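Local coordinates for protein putative O-GlcNAcase nagJ (Clostridium perfringens, PDB 6PV5) that probably acts as a hexosaminidase of glycoside hydrolase family 84, this chain carrying the catalytic barrel with its flanking N-terminal domain and C-terminal helices, at residues A[184-189]-A[453-458]; A[343-348]-A[374-379]. One frame throughout, in Å; residues are numbered along the deposited sequence. Where two conformers were deposited one is given.

How the contacts relate
Contact 1 lies deep in the chain and contact 2 near the surface. Their centres are about 22 Å apart and they do not touch. Both belong to the same eight-stranded barrel. Contact 1 (184-189 with 453-458) sets the start of the first barrel strand, 188-192, against the end of helix 446-457, which follows the last strand. Contact 2 (343-348 with 374-379) joins the loops that follow strands 336-338 and 369-372, on the side of the predicted proton donor Asp305. In both, backbone carbonyls take backbone N-H groups and a tryptophan face meets an aliphatic group. Contact 1 adds a buried arginine, whereas contact 2 is partly exposed, with only a doubtful water link between side chains.

Contact 1 of 2, residues A[184-189]-A[453-458]; sequences PSFKMR and ADYGWN
Trp457 O is gripped twice by Ser185, through N at 2.9 Å and OG at 3.2 Å. Both donors come from the same face of the carbonyl plane, well above it. OG lies beside its own backbone N, with chi1 -57°, which lets both reach one oxygen; it also meets Ser459 N. Phe186 N bonds Gly456 O at 3.2 Å. The same oxygen lies at the edge of the Phe186 ring, 3.2 Å from CD2. Beyond it, Phe186 CE2 meets Tyr455 CE2 at 3.7 Å, the ring planes inclined at 41°.

Pro184 lies over one face of the Trp457 indole. Its CB makes a CH-pi contact, 3.8 Å from the centroid of the six-membered ring. The indole edge, at CE3, stands over one face of the Arg189 guanidinium, the planes 89° apart. The NH1 of Arg189 gives a 2.8 Å bond to Phe186 O, in the plane of both groups, and forms a salt bridge with Glu130. These bonds fix the rotation of the buried guanidinium. Trp457 NE1 is taken by Asp182. The contact sets helix 446-457, which follows the eighth strand, beside the seam of the (beta/alpha)8 barrel, where strand 188-192 pairs with strand 431-436.

Contact 2 of 2, residues A[343-348]-A[374-379]; sequences WGSSMF and GNDVIP
Two backbone hydrogen bonds join the loops. Gly344 N gives a nearly straight bond of 2.7 Å to Gly374 O. Ser345 N reaches Asn375 O at 3.0 Å, also close to straight. Consecutive N-H groups at the start of the 344-347 turn thus meet consecutive carbonyls of the other loop. The turn has helical backbone angles, and Ser346 OG bonds Trp343 O at 2.6 Å, on a lone pair in the carbonyl plane.

Contacts of the Trp343 ring are mostly apolar. Val377 CG2 sits over one face in a CH-pi contact, 3.8 Å from the centroid of the six-membered ring. Ser346 CB covers the opposite face. The polar exception is Asn375 O at the edge, 3.4 Å from Trp343 CD1. Trp343 CG stands between its backbone N and carbonyl carbon, chi1 66°, which turns the indole back over its own turn and leaves the other face to the valine.

In one of the two conformers of Ser345, a water lies 2.8 Å from OG and donates to Asp376 OD1 at 2.6 Å; the bridge is doubtful. Asn375 ND2 turns to Asp387 of helix 385-395.

The Trp343 side chain is about 6 Å from that of Asp305, the predicted proton donor. Backbone bonds fix the spacing of the two loops, and contacts on both faces would limit tilting of the indole beside the probable active site.

Contact 1 of 2, residues A[184-189]-A[453-458]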
loop_
_atom_site.group_PDB
_atom_site.type_symbol
_atom_site.label_atom_id
_atom_site.label_comp_id
_atom_site.label_asym_id
_atom_site.label_seq_id
_atom_site.Cartn_x
_atom_site.Cartn_y
_atom_site.Cartn_z
ATOM N N PRO A 184 9.654 8.643 9.135
ATOM C CA PRO A 184 8.447 8.666 8.303
ATOM C C PRO A 184 7.649 9.967 8.216
ATOM O O PRO A 184 7.479 10.662 9.220
ATOM C CB PRO A 184 7.555 7.645 9.017
ATOM C CG PRO A 184 7.953 7.739 10.493
ATOM C CD PRO A 184 9.427 8.076 10.474
ATOM N N SER A 185 7.087 10.226 7.021
ATOM C CA SER A 185 6.159 11.321 6.760
ATOM C C SER A 185 4.870 11.141 7.558
ATOM O O SER A 185 4.332 12.107 8.087
ATOM C CB SER A 185 5.825 11.417 5.290
ATOM O OG SER A 185 6.996 11.580 4.501
ATOM N N PHE A 186 4.334 9.919 7.578
ATOM C CA PHE A 186 3.068 9.682 8.254
ATOM C C PHE A 186 3.325 8.735 9.412
ATOM O O PHE A 186 4.106 7.801 9.258
ATOM C CB PHE A 186 2.016 9.066 7.325
ATOM C CG PHE A 186 1.598 9.910 6.144
ATOM C CD1 PHE A 186 0.455 10.689 6.195
ATOM C CD2 PHE A 186 2.343 9.920 4.976
ATOM C CE1 PHE A 186 0.079 11.470 5.109
ATOM C CE2 PHE A 186 1.962 10.698 3.892
ATOM C CZ PHE A 186 0.823 11.467 3.958
ATOM N N LYS A 187 2.655 8.984 10.542
ATOM C CA LYS A 187 2.940 8.255 11.767
ATOM C C LYS A 187 2.216 6.917 11.733
ATOM O O LYS A 187 2.581 5.994 12.463
ATOM C CB LYS A 187 2.502 9.036 13.011
ATOM C CG LYS A 187 0.997 9.195 13.163
ATOM C CD LYS A 187 0.567 9.921 14.430
ATOM C CE LYS A 187 -0.943 9.944 14.550
ATOM N NZ LYS A 187 -1.406 10.384 15.889
ATOM N N MET A 188 1.140 6.861 10.937
ATOM C CA MET A 188 0.464 5.602 10.687
ATOM C C MET A 188 0.444 5.327 9.182
ATOM O O MET A 188 -0.053 6.141 8.397
ATOM C CB MET A 188 -0.954 5.575 11.247
ATOM C CG MET A 188 -1.433 4.154 11.410
ATOM S SD MET A 188 -3.209 3.956 11.538
ATOM C CE MET A 188 -3.248 2.366 12.362
ATOM N N ARG A 189 1.035 4.180 8.821
ATOM C CA ARG A 189 1.163 3.694 7.452
ATOM C C ARG A 189 0.607 2.274 7.419
ATOM O O ARG A 189 1.278 1.354 7.858
ATOM C CB ARG A 189 2.630 3.718 7.021
ATOM C CG ARG A 189 3.279 5.089 7.133
ATOM C CD ARG A 189 4.799 5.092 7.081
ATOM N NE ARG A 189 5.366 4.065 7.955
ATOM C CZ ARG A 189 5.532 4.185 9.274
ATOM N NH1 ARG A 189 5.160 5.294 9.904
ATOM N NH2 ARG A 189 6.070 3.186 9.958
ATOM N N ALA A 453 3.619 2.117 0.602
ATOM C CA ALA A 453 4.612 2.091 1.675
ATOM C C ALA A 453 5.625 3.216 1.476
ATOM O O ALA A 453 6.070 3.829 2.443
ATOM C CB ALA A 453 5.319 0.757 1.728
ATOM N N ASP A 454 5.997 3.445 0.216
ATOM C CA ASP A 454 7.009 4.419 -0.156
ATOM C C ASP A 454 6.474 5.837 0.068
ATOM O O ASP A 454 7.185 6.712 0.569
ATOM C CB ASP A 454 7.495 4.147 -1.581
ATOM C CG ASP A 454 8.671 4.995 -2.023
ATOM O OD1 ASP A 454 9.540 5.276 -1.184
ATOM O OD2 ASP A 454 8.712 5.365 -3.208
ATOM N N TYR A 455 5.219 6.057 -0.342
ATOM C CA TYR A 455 4.567 7.343 -0.226
ATOM C C TYR A 455 4.351 7.665 1.251
ATOM O O TYR A 455 4.597 8.793 1.658
ATOM C CB TYR A 455 3.213 7.358 -0.939
ATOM C CG TYR A 455 2.420 8.610 -0.646
ATOM C CD1 TYR A 455 2.752 9.829 -1.235
ATOM C CD2 TYR A 455 1.368 8.585 0.252
ATOM C CE1 TYR A 455 2.033 10.984 -0.967
ATOM C CE2 TYR A 455 0.636 9.730 0.528
ATOM C CZ TYR A 455 0.991 10.933 -0.058
ATOM O OH TYR A 455 0.255 12.048 0.215
ATOM N N GLY A 456 3.856 6.672 2.008
ATOM C CA GLY A 456 3.575 6.802 3.424
ATOM C C GLY A 456 4.844 7.143 4.200
ATOM O O GLY A 456 4.814 7.956 5.129
ATOM N N TRP A 457 5.964 6.534 3.788
ATOM C CA TRP A 457 7.210 6.721 4.506
ATOM C C TRP A 457 7.855 8.052 4.118
ATOM O O TRP A 457 8.446 8.714 4.960
ATOM C CB TRP A 457 8.171 5.548 4.283
ATOM C CG TRP A 457 9.422 5.690 5.092
ATOM C CD1 TRP A 457 10.603 6.249 4.697
ATOM C CD2 TRP A 457 9.591 5.331 6.477
ATOM N NE1 TRP A 457 11.504 6.226 5.725
ATOM C CE2 TRP A 457 10.910 5.686 6.836
ATOM C CE3 TRP A 457 8.764 4.756 7.445
ATOM C CZ2 TRP A 457 11.407 5.488 8.123
ATOM C CZ3 TRP A 457 9.260 4.559 8.716
ATOM C CH2 TRP A 457 10.567 4.917 9.045
ATOM N N ASN A 458 7.772 8.421 2.838
ATOM C CA ASN A 458 8.535 9.543 2.315
ATOM C C ASN A 458 7.706 10.202 1.221
ATOM O O ASN A 458 7.994 10.026 0.032
ATOM C CB ASN A 458 9.948 9.122 1.881
ATOM C CG ASN A 458 10.892 10.261 1.514
ATOM O OD1 ASN A 458 10.482 11.400 1.295
ATOM N ND2 ASN A 458 12.176 9.956 1.391
HETATM O O HOH W 1 6.063 2.655 5.137
#

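Contact 2 of 2, residues A[343-348]-A[374-379]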
loop_
_atom_site.group_PDB
_atom_site.type_symbol
_atom_site.label_atom_id
_atom_site.label_comp_id
_atom_site.label_asym_id
_atom_site.label_seq_id
_atom_site.Cartn_x
_atom_site.Cartn_y
_atom_site.Cartn_z
ATOM N N TRP A 343 -16.813 10.695 3.227
ATOM C CA TRP A 343 -16.168 11.387 2.117
ATOM C C TRP A 343 -16.447 12.890 2.196
ATOM O O TRP A 343 -17.456 13.320 2.743
ATOM C CB TRP A 343 -16.510 10.735 0.758
ATOM C CG TRP A 343 -17.940 10.818 0.322
ATOM C CD1 TRP A 343 -18.472 11.729 -0.547
ATOM C CD2 TRP A 343 -19.032 9.968 0.716
ATOM N NE1 TRP A 343 -19.811 11.521 -0.710
ATOM C CE2 TRP A 343 -20.174 10.417 0.021
ATOM C CE3 TRP A 343 -19.155 8.856 1.561
ATOM C CZ2 TRP A 343 -21.422 9.813 0.164
ATOM C CZ3 TRP A 343 -20.391 8.257 1.698
ATOM C CH2 TRP A 343 -21.513 8.738 1.021
ATOM N N GLY A 344 -15.503 13.694 1.713
ATOM C CA GLY A 344 -15.569 15.139 1.867
ATOM C C GLY A 344 -16.906 15.746 1.444
ATOM O O GLY A 344 -17.503 16.528 2.194
ATOM N N SER A 345 -17.372 15.375 0.246
ATOM C CA SER A 345 -18.615 15.933 -0.270
ATOM C C SER A 345 -19.824 15.582 0.598
ATOM O O SER A 345 -20.770 16.373 0.666
ATOM C CB SER A 345 -18.829 15.561 -1.714
ATOM O OG SER A 345 -17.765 16.108 -2.486
ATOM N N SER A 346 -19.804 14.402 1.241
ATOM C CA SER A 346 -20.895 14.004 2.131
ATOM C C SER A 346 -20.968 14.920 3.363
ATOM O O SER A 346 -22.002 14.975 4.019
ATOM C CB SER A 346 -20.819 12.551 2.553
ATOM O OG SER A 346 -19.735 12.333 3.450
ATOM N N MET A 347 -19.892 15.667 3.644
ATOM C CA MET A 347 -19.756 16.384 4.907
ATOM C C MET A 347 -20.291 17.811 4.777
ATOM O O MET A 347 -20.487 18.479 5.793
ATOM C CB MET A 347 -18.283 16.487 5.314
ATOM C CG MET A 347 -17.645 15.176 5.736
ATOM S SD MET A 347 -15.912 15.490 6.081
ATOM C CE MET A 347 -15.256 13.819 6.036
ATOM N N PHE A 348 -20.473 18.276 3.526
ATOM C CA PHE A 348 -20.769 19.675 3.249
ATOM C C PHE A 348 -22.002 19.794 2.368
ATOM O O PHE A 348 -22.154 19.066 1.392
ATOM C CB PHE A 348 -19.604 20.375 2.541
ATOM C CG PHE A 348 -18.354 20.451 3.376
ATOM C CD1 PHE A 348 -18.171 21.470 4.299
ATOM C CD2 PHE A 348 -17.363 19.497 3.250
ATOM C CE1 PHE A 348 -17.018 21.537 5.063
ATOM C CE2 PHE A 348 -16.226 19.541 4.040
ATOM C CZ PHE A 348 -16.056 20.561 4.949
ATOM N N GLY A 374 -11.285 11.120 1.252
ATOM C CA GLY A 374 -11.051 12.207 0.307
ATOM C C GLY A 374 -12.379 12.802 -0.136
ATOM O O GLY A 374 -13.396 12.567 0.515
ATOM N N ASN A 375 -12.397 13.545 -1.249
ATOM C CA ASN A 375 -13.628 14.251 -1.615
ATOM C C ASN A 375 -14.744 13.262 -1.935
ATOM O O ASN A 375 -15.906 13.553 -1.701
ATOM C CB ASN A 375 -13.468 15.202 -2.810
ATOM C CG ASN A 375 -12.520 16.353 -2.529
ATOM O OD1 ASN A 375 -12.179 16.626 -1.383
ATOM N ND2 ASN A 375 -12.082 17.032 -3.571
ATOM N N ASP A 376 -14.381 12.105 -2.500
ATOM C CA ASP A 376 -15.350 11.085 -2.876
ATOM C C ASP A 376 -15.036 9.770 -2.176
ATOM O O ASP A 376 -13.979 9.620 -1.572
ATOM C CB ASP A 376 -15.295 10.879 -4.389
ATOM C CG ASP A 376 -15.501 12.212 -5.091
ATOM O OD1 ASP A 376 -16.649 12.762 -5.032
ATOM O OD2 ASP A 376 -14.504 12.736 -5.610
ATOM N N VAL A 377 -15.954 8.806 -2.316
ATOM C CA VAL A 377 -15.680 7.436 -1.924
ATOM C C VAL A 377 -14.437 6.898 -2.631
ATOM O O VAL A 377 -13.550 6.330 -1.989
ATOM C CB VAL A 377 -16.925 6.565 -2.148
ATOM C CG1 VAL A 377 -16.693 5.129 -1.674
ATOM C CG2 VAL A 377 -18.116 7.188 -1.440
ATOM N N ILE A 378 -14.371 7.085 -3.956
ATOM C CA ILE A 378 -13.166 6.768 -4.714
ATOM C C ILE A 378 -12.752 8.028 -5.488
ATOM O O ILE A 378 -13.256 8.275 -6.573
ATOM C CB ILE A 378 -13.388 5.558 -5.662
ATOM C CG1 ILE A 378 -14.106 4.380 -4.982
ATOM C CG2 ILE A 378 -12.074 5.092 -6.295
ATOM C CD1 ILE A 378 -15.057 3.655 -5.900
ATOM N N PRO A 379 -11.836 8.883 -4.969
ATOM C CA PRO A 379 -11.522 10.165 -5.622
ATOM C C PRO A 379 -10.771 9.968 -6.939
ATOM O O PRO A 379 -9.660 9.425 -6.953
ATOM C CB PRO A 379 -10.642 10.894 -4.594
ATOM C CG PRO A 379 -10.962 10.175 -3.284
ATOM C CD PRO A 379 -11.117 8.717 -3.697
HETATM O O HOH W 2 -17.482 15.181 -5.081
#